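Putative fumarylpyruvate hydrolase (Burkholderia cenocepacia, PDB 4MAQ) is a putative hydrolase of the fumarylacetoacetate hydrolase family, built round the mixed beta-sheet fold of that family's C-terminal domain. Local coordinates at residues B[83-95]-B[165-179]. Numbering follows the deposited sequence.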
loop_
_atom_site.group_PDB
_atom_site.type_symbol
_atom_site.label_atom_id
_atom_site.label_comp_id
_atom_site.label_asym_id
_atom_site.label_seq_id
_atom_site.Cartn_x
_atom_site.Cartn_y
_atom_site.Cartn_z
ATOM N N ASN B 83 15.871 14.924 -3.732
ATOM C CA ASN B 83 16.199 16.330 -3.868
ATOM C C ASN B 83 15.121 16.992 -4.734
ATOM O O ASN B 83 15.310 18.109 -5.206
ATOM C CB ASN B 83 17.572 16.517 -4.542
ATOM C CG ASN B 83 18.679 15.651 -3.937
ATOM O OD1 ASN B 83 19.018 15.794 -2.765
ATOM N ND2 ASN B 83 19.259 14.752 -4.754
ATOM N N ASP B 84 13.967 16.338 -4.889
ATOM C CA ASP B 84 12.952 16.833 -5.835
ATOM C C ASP B 84 11.533 16.376 -5.444
ATOM O O ASP B 84 10.955 15.477 -6.055
ATOM C CB ASP B 84 13.322 16.409 -7.274
ATOM C CG ASP B 84 12.538 17.159 -8.346
ATOM O OD1 ASP B 84 12.046 18.276 -8.081
ATOM O OD2 ASP B 84 12.433 16.622 -9.464
ATOM N N LEU B 85 10.997 17.010 -4.404
ATOM C CA LEU B 85 9.658 16.711 -3.865
ATOM C C LEU B 85 8.635 17.518 -4.632
ATOM O O LEU B 85 8.737 18.744 -4.664
ATOM C CB LEU B 85 9.607 17.085 -2.398
ATOM C CG LEU B 85 8.330 16.731 -1.644
ATOM C CD1 LEU B 85 8.161 15.231 -1.468
ATOM C CD2 LEU B 85 8.422 17.401 -0.290
ATOM N N HIS B 86 7.665 16.850 -5.261
ATOM C CA HIS B 86 6.647 17.582 -6.012
ATOM C C HIS B 86 5.286 17.558 -5.343
ATOM O O HIS B 86 4.967 16.604 -4.620
ATOM C CB HIS B 86 6.538 17.047 -7.437
ATOM C CG HIS B 86 7.645 17.546 -8.314
ATOM N ND1 HIS B 86 7.489 17.780 -9.661
ATOM C CD2 HIS B 86 8.922 17.894 -8.017
ATOM C CE1 HIS B 86 8.629 18.221 -10.164
ATOM N NE2 HIS B 86 9.511 18.309 -9.184
ATOM N N HIS B 87 4.481 18.585 -5.628
ATOM C CA HIS B 87 3.098 18.684 -5.138
ATOM C C HIS B 87 2.099 18.471 -6.258
ATOM O O HIS B 87 2.321 18.915 -7.384
ATOM C CB HIS B 87 2.822 20.082 -4.535
ATOM C CG HIS B 87 3.093 21.230 -5.478
ATOM N ND1 HIS B 87 2.236 21.582 -6.507
ATOM C CD2 HIS B 87 4.138 22.092 -5.552
ATOM C CE1 HIS B 87 2.737 22.631 -7.151
ATOM N NE2 HIS B 87 3.904 22.939 -6.608
ATOM N N GLU B 88 0.988 17.826 -5.916
ATOM C CA GLU B 88 -0.191 17.756 -6.777
ATOM C C GLU B 88 -1.436 17.902 -5.912
ATOM O O GLU B 88 -1.776 16.989 -5.141
ATOM C CB GLU B 88 -0.256 16.429 -7.531
ATOM C CG GLU B 88 0.818 16.266 -8.581
ATOM C CD GLU B 88 0.910 14.846 -9.057
ATOM O OE1 GLU B 88 -0.131 14.299 -9.457
ATOM O OE2 GLU B 88 2.005 14.272 -9.005
ATOM N N ILE B 89 -2.128 19.040 -6.036
ATOM C CA ILE B 89 -3.382 19.272 -5.292
ATOM C C ILE B 89 -4.512 18.379 -5.857
ATOM O O ILE B 89 -4.671 18.283 -7.079
ATOM C CB ILE B 89 -3.802 20.767 -5.389
ATOM C CG1 ILE B 89 -5.025 21.080 -4.523
ATOM C CG2 ILE B 89 -4.059 21.230 -6.828
ATOM C CD1 ILE B 89 -4.658 21.129 -3.072
ATOM N N GLU B 90 -5.307 17.753 -4.981
ATOM C CA GLU B 90 -6.370 16.821 -5.428
ATOM C C GLU B 90 -7.579 16.862 -4.519
ATOM O O GLU B 90 -7.431 16.992 -3.313
ATOM C CB GLU B 90 -5.833 15.392 -5.497
ATOM C CG GLU B 90 -4.527 15.341 -6.264
ATOM C CD GLU B 90 -4.155 14.024 -6.879
ATOM O OE1 GLU B 90 -4.967 13.089 -6.954
ATOM O OE2 GLU B 90 -2.999 13.991 -7.347
ATOM N N LEU B 91 -8.760 16.672 -5.112
ATOM C CA LEU B 91 -9.967 16.336 -4.362
ATOM C C LEU B 91 -9.867 14.890 -3.864
ATOM O O LEU B 91 -9.595 13.985 -4.643
ATOM C CB LEU B 91 -11.238 16.520 -5.207
ATOM C CG LEU B 91 -12.537 16.158 -4.491
ATOM C CD1 LEU B 91 -12.893 17.213 -3.462
ATOM C CD2 LEU B 91 -13.660 16.009 -5.506
ATOM N N VAL B 92 -10.071 14.694 -2.565
ATOM C CA VAL B 92 -10.026 13.359 -1.964
ATOM C C VAL B 92 -11.455 12.907 -1.626
ATOM O O VAL B 92 -12.242 13.651 -1.019
ATOM C CB VAL B 92 -9.166 13.361 -0.693
ATOM C CG1 VAL B 92 -9.235 12.006 0.022
ATOM C CG2 VAL B 92 -7.711 13.671 -1.048
ATOM N N VAL B 93 -11.827 11.721 -2.115
ATOM C CA VAL B 93 -13.143 11.132 -1.867
ATOM C C VAL B 93 -13.036 10.036 -0.828
ATOM O O VAL B 93 -12.172 9.160 -0.933
ATOM C CB VAL B 93 -13.698 10.543 -3.188
ATOM C CG1 VAL B 93 -15.102 10.045 -2.947
ATOM C CG2 VAL B 93 -13.696 11.602 -4.295
ATOM N N ALA B 94 -13.872 10.115 0.203
ATOM C CA ALA B 94 -13.864 9.130 1.297
ATOM C C ALA B 94 -15.051 8.195 1.151
ATOM O O ALA B 94 -16.184 8.659 1.055
ATOM C CB ALA B 94 -13.915 9.854 2.644
ATOM N N ILE B 95 -14.791 6.883 1.149
ATOM C CA ILE B 95 -15.832 5.883 0.887
ATOM C C ILE B 95 -16.484 5.413 2.191
ATOM O O ILE B 95 -15.797 5.131 3.176
ATOM C CB ILE B 95 -15.198 4.688 0.143
ATOM C CG1 ILE B 95 -14.589 5.173 -1.186
ATOM C CG2 ILE B 95 -16.175 3.515 -0.055
ATOM C CD1 ILE B 95 -15.596 5.798 -2.163
ATOM N N ILE B 165 -10.042 24.433 -7.710
ATOM C CA ILE B 165 -9.101 23.572 -6.983
ATOM C C ILE B 165 -7.739 24.221 -7.204
ATOM O O ILE B 165 -7.356 24.518 -8.352
ATOM C CB ILE B 165 -9.156 22.094 -7.463
ATOM C CG1 ILE B 165 -8.006 21.286 -6.852
ATOM C CG2 ILE B 165 -9.184 21.960 -8.998
ATOM C CD1 ILE B 165 -8.175 19.776 -6.910
ATOM N N TRP B 166 -7.013 24.504 -6.121
ATOM C CA TRP B 166 -5.845 25.372 -6.249
ATOM C C TRP B 166 -4.797 25.034 -5.198
ATOM O O TRP B 166 -5.090 24.450 -4.140
ATOM C CB TRP B 166 -6.281 26.857 -6.143
ATOM C CG TRP B 166 -6.835 27.178 -4.775
ATOM C CD1 TRP B 166 -8.121 26.963 -4.324
ATOM C CD2 TRP B 166 -6.106 27.729 -3.673
ATOM N NE1 TRP B 166 -8.221 27.346 -2.998
ATOM C CE2 TRP B 166 -7.004 27.826 -2.583
ATOM C CE3 TRP B 166 -4.777 28.165 -3.504
ATOM C CZ2 TRP B 166 -6.618 28.330 -1.330
ATOM C CZ3 TRP B 166 -4.389 28.662 -2.243
ATOM C CH2 TRP B 166 -5.309 28.736 -1.175
ATOM N N LEU B 167 -3.569 25.446 -5.489
ATOM C CA LEU B 167 -2.481 25.298 -4.544
ATOM C C LEU B 167 -1.498 26.449 -4.775
ATOM O O LEU B 167 -1.221 26.815 -5.920
ATOM C CB LEU B 167 -1.789 23.930 -4.722
ATOM C CG LEU B 167 -0.546 23.634 -3.862
ATOM C CD1 LEU B 167 -0.408 22.134 -3.664
ATOM C CD2 LEU B 167 0.747 24.201 -4.446
ATOM N N ALA B 168 -1.009 27.026 -3.680
ATOM C CA ALA B 168 0.028 28.062 -3.715
ATOM C C ALA B 168 1.189 27.677 -2.827
ATOM O O ALA B 168 1.041 26.889 -1.875
ATOM C CB ALA B 168 -0.570 29.397 -3.258
ATOM N N VAL B 169 2.350 28.232 -3.167
ATOM C CA VAL B 169 3.578 28.026 -2.401
ATOM C C VAL B 169 4.129 29.403 -2.061
ATOM O O VAL B 169 4.358 30.234 -2.960
ATOM C CB VAL B 169 4.623 27.227 -3.224
ATOM C CG1 VAL B 169 5.973 27.188 -2.522
ATOM C CG2 VAL B 169 4.130 25.816 -3.507
ATOM N N ASN B 170 4.319 29.648 -0.773
ATOM C CA ASN B 170 4.739 30.964 -0.311
ATOM C C ASN B 170 3.873 32.075 -0.898
ATOM O O ASN B 170 4.350 33.164 -1.255
ATOM C CB ASN B 170 6.246 31.179 -0.554
ATOM C CG ASN B 170 7.059 30.062 0.031
ATOM O OD1 ASN B 170 6.716 29.539 1.096
ATOM N ND2 ASN B 170 8.125 29.674 -0.653
ATOM N N GLY B 171 2.576 31.790 -0.981
ATOM C CA GLY B 171 1.594 32.782 -1.435
ATOM C C GLY B 171 1.503 32.918 -2.950
ATOM O O GLY B 171 0.691 33.700 -3.447
ATOM N N ASP B 172 2.314 32.168 -3.688
ATOM C CA ASP B 172 2.351 32.271 -5.151
ATOM C C ASP B 172 1.584 31.083 -5.750
ATOM O O ASP B 172 1.943 29.917 -5.497
ATOM C CB ASP B 172 3.819 32.250 -5.591
ATOM C CG ASP B 172 3.996 32.323 -7.072
ATOM O OD1 ASP B 172 3.624 33.350 -7.674
ATOM O OD2 ASP B 172 4.571 31.372 -7.645
ATOM N N THR B 173 0.518 31.348 -6.507
ATOM C CA THR B 173 -0.295 30.261 -7.039
ATOM C C THR B 173 0.521 29.411 -8.007
ATOM O O THR B 173 1.154 29.935 -8.930
ATOM C CB THR B 173 -1.537 30.819 -7.748
ATOM O OG1 THR B 173 -2.295 31.584 -6.811
ATOM C CG2 THR B 173 -2.404 29.680 -8.293
ATOM N N ARG B 174 0.504 28.096 -7.788
ATOM C CA ARG B 174 1.223 27.153 -8.640
ATOM C C ARG B 174 0.267 26.257 -9.403
ATOM O O ARG B 174 0.595 25.812 -10.510
ATOM C CB ARG B 174 2.197 26.289 -7.811
ATOM C CG ARG B 174 3.216 27.030 -6.940
ATOM C CD ARG B 174 4.353 27.643 -7.745
ATOM N NE ARG B 174 5.143 28.626 -6.971
ATOM C CZ ARG B 174 6.236 28.355 -6.244
ATOM N NH1 ARG B 174 6.712 27.105 -6.151
ATOM N NH2 ARG B 174 6.857 29.344 -5.595
ATOM N N GLN B 175 -0.899 25.962 -8.824
ATOM C CA GLN B 175 -1.910 25.164 -9.534
ATOM C C GLN B 175 -3.250 25.825 -9.374
ATOM O O GLN B 175 -3.578 26.299 -8.286
ATOM C CB GLN B 175 -2.002 23.732 -8.967
ATOM C CG GLN B 175 -0.686 22.959 -9.015
ATOM C CD GLN B 175 -0.895 21.496 -8.685
ATOM O OE1 GLN B 175 -0.646 21.062 -7.553
ATOM N NE2 GLN B 175 -1.394 20.740 -9.649
ATOM N N GLN B 176 -4.040 25.860 -10.444
ATOM C CA GLN B 176 -5.394 26.379 -10.361
ATOM C C GLN B 176 -6.175 25.775 -11.510
ATOM O O GLN B 176 -5.865 25.999 -12.683
ATOM C CB GLN B 176 -5.413 27.911 -10.438
ATOM C CG GLN B 176 -6.754 28.576 -10.198
ATOM C CD GLN B 176 -6.585 30.070 -10.107
ATOM O OE1 GLN B 176 -6.416 30.614 -9.017
ATOM N NE2 GLN B 176 -6.585 30.742 -11.257
ATOM N N GLY B 177 -7.180 24.994 -11.170
ATOM C CA GLY B 177 -8.041 24.425 -12.160
ATOM C C GLY B 177 -9.453 24.338 -11.635
ATOM O O GLY B 177 -9.811 25.006 -10.663
ATOM N N ASP B 178 -10.276 23.529 -12.299
ATOM C CA ASP B 178 -11.665 23.388 -11.896
ATOM C C ASP B 178 -12.003 21.911 -11.864
ATOM O O ASP B 178 -11.564 21.155 -12.733
ATOM C CB ASP B 178 -12.601 24.140 -12.844
ATOM C CG ASP B 178 -13.987 24.312 -12.264
ATOM O OD1 ASP B 178 -14.767 23.334 -12.293
ATOM O OD2 ASP B 178 -14.302 25.410 -11.761
ATOM N N LEU B 179 -12.768 21.484 -10.859
ATOM C CA LEU B 179 -13.192 20.085 -10.762
ATOM C C LEU B 179 -13.875 19.585 -12.030
ATOM O O LEU B 179 -13.827 18.396 -12.319
ATOM C CB LEU B 179 -14.137 19.871 -9.579
ATOM C CG LEU B 179 -13.645 20.181 -8.169
ATOM C CD1 LEU B 179 -14.789 19.895 -7.222
ATOM C CD2 LEU B 179 -12.388 19.357 -7.841
HETATM O O HOH W 1 6.043 24.558 -7.083
#
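Q175 reaches from hairpin 165-178 to strand 85-95 and ends between H87 and I89. Its CB lies 3.9 Å from I89 CG2, and CG, set anti to the carbonyl carbon (chi1 -58°), meets the H87 ring at its edge. CD rests against I89 CG2. OE1 takes two donors from opposite faces of the amide plane: I89 N at 2.9 Å, nearly straight at 163°, and H87 ND1 at 3.1 Å, standing well above that plane though OE1 is almost in the ring's. NE2 bonds T209 OG1, so both ends of this buried amide are satisfied: glutamine accepts and donates without bringing a charge.

L167 CD2 sits over the centre of the H87 ring, a CH-pi contact of 3.7 Å to the centroid. Histidine suits this spot: its flat ring gives L167 a face while ND1 and NE2 bond at the edge. One water links H87 NE2 to R174 NH1, while R174 NE forms a salt bridge with D172. R174 N and Q175 N both bond to L167 O, a classic beta bulge. Purely apolar leucine and isoleucine suit the buried rest: I89 CG1 packs on I165 CG1, and I165 CD1 lies 3.6 Å from L91 N.

The contact joins two sheets, chiefly through side chains: strand 85-95, paired with 111-122, 204-206 and 214-216, packs on hairpin 165-178, whose first strand also pairs with 221-226.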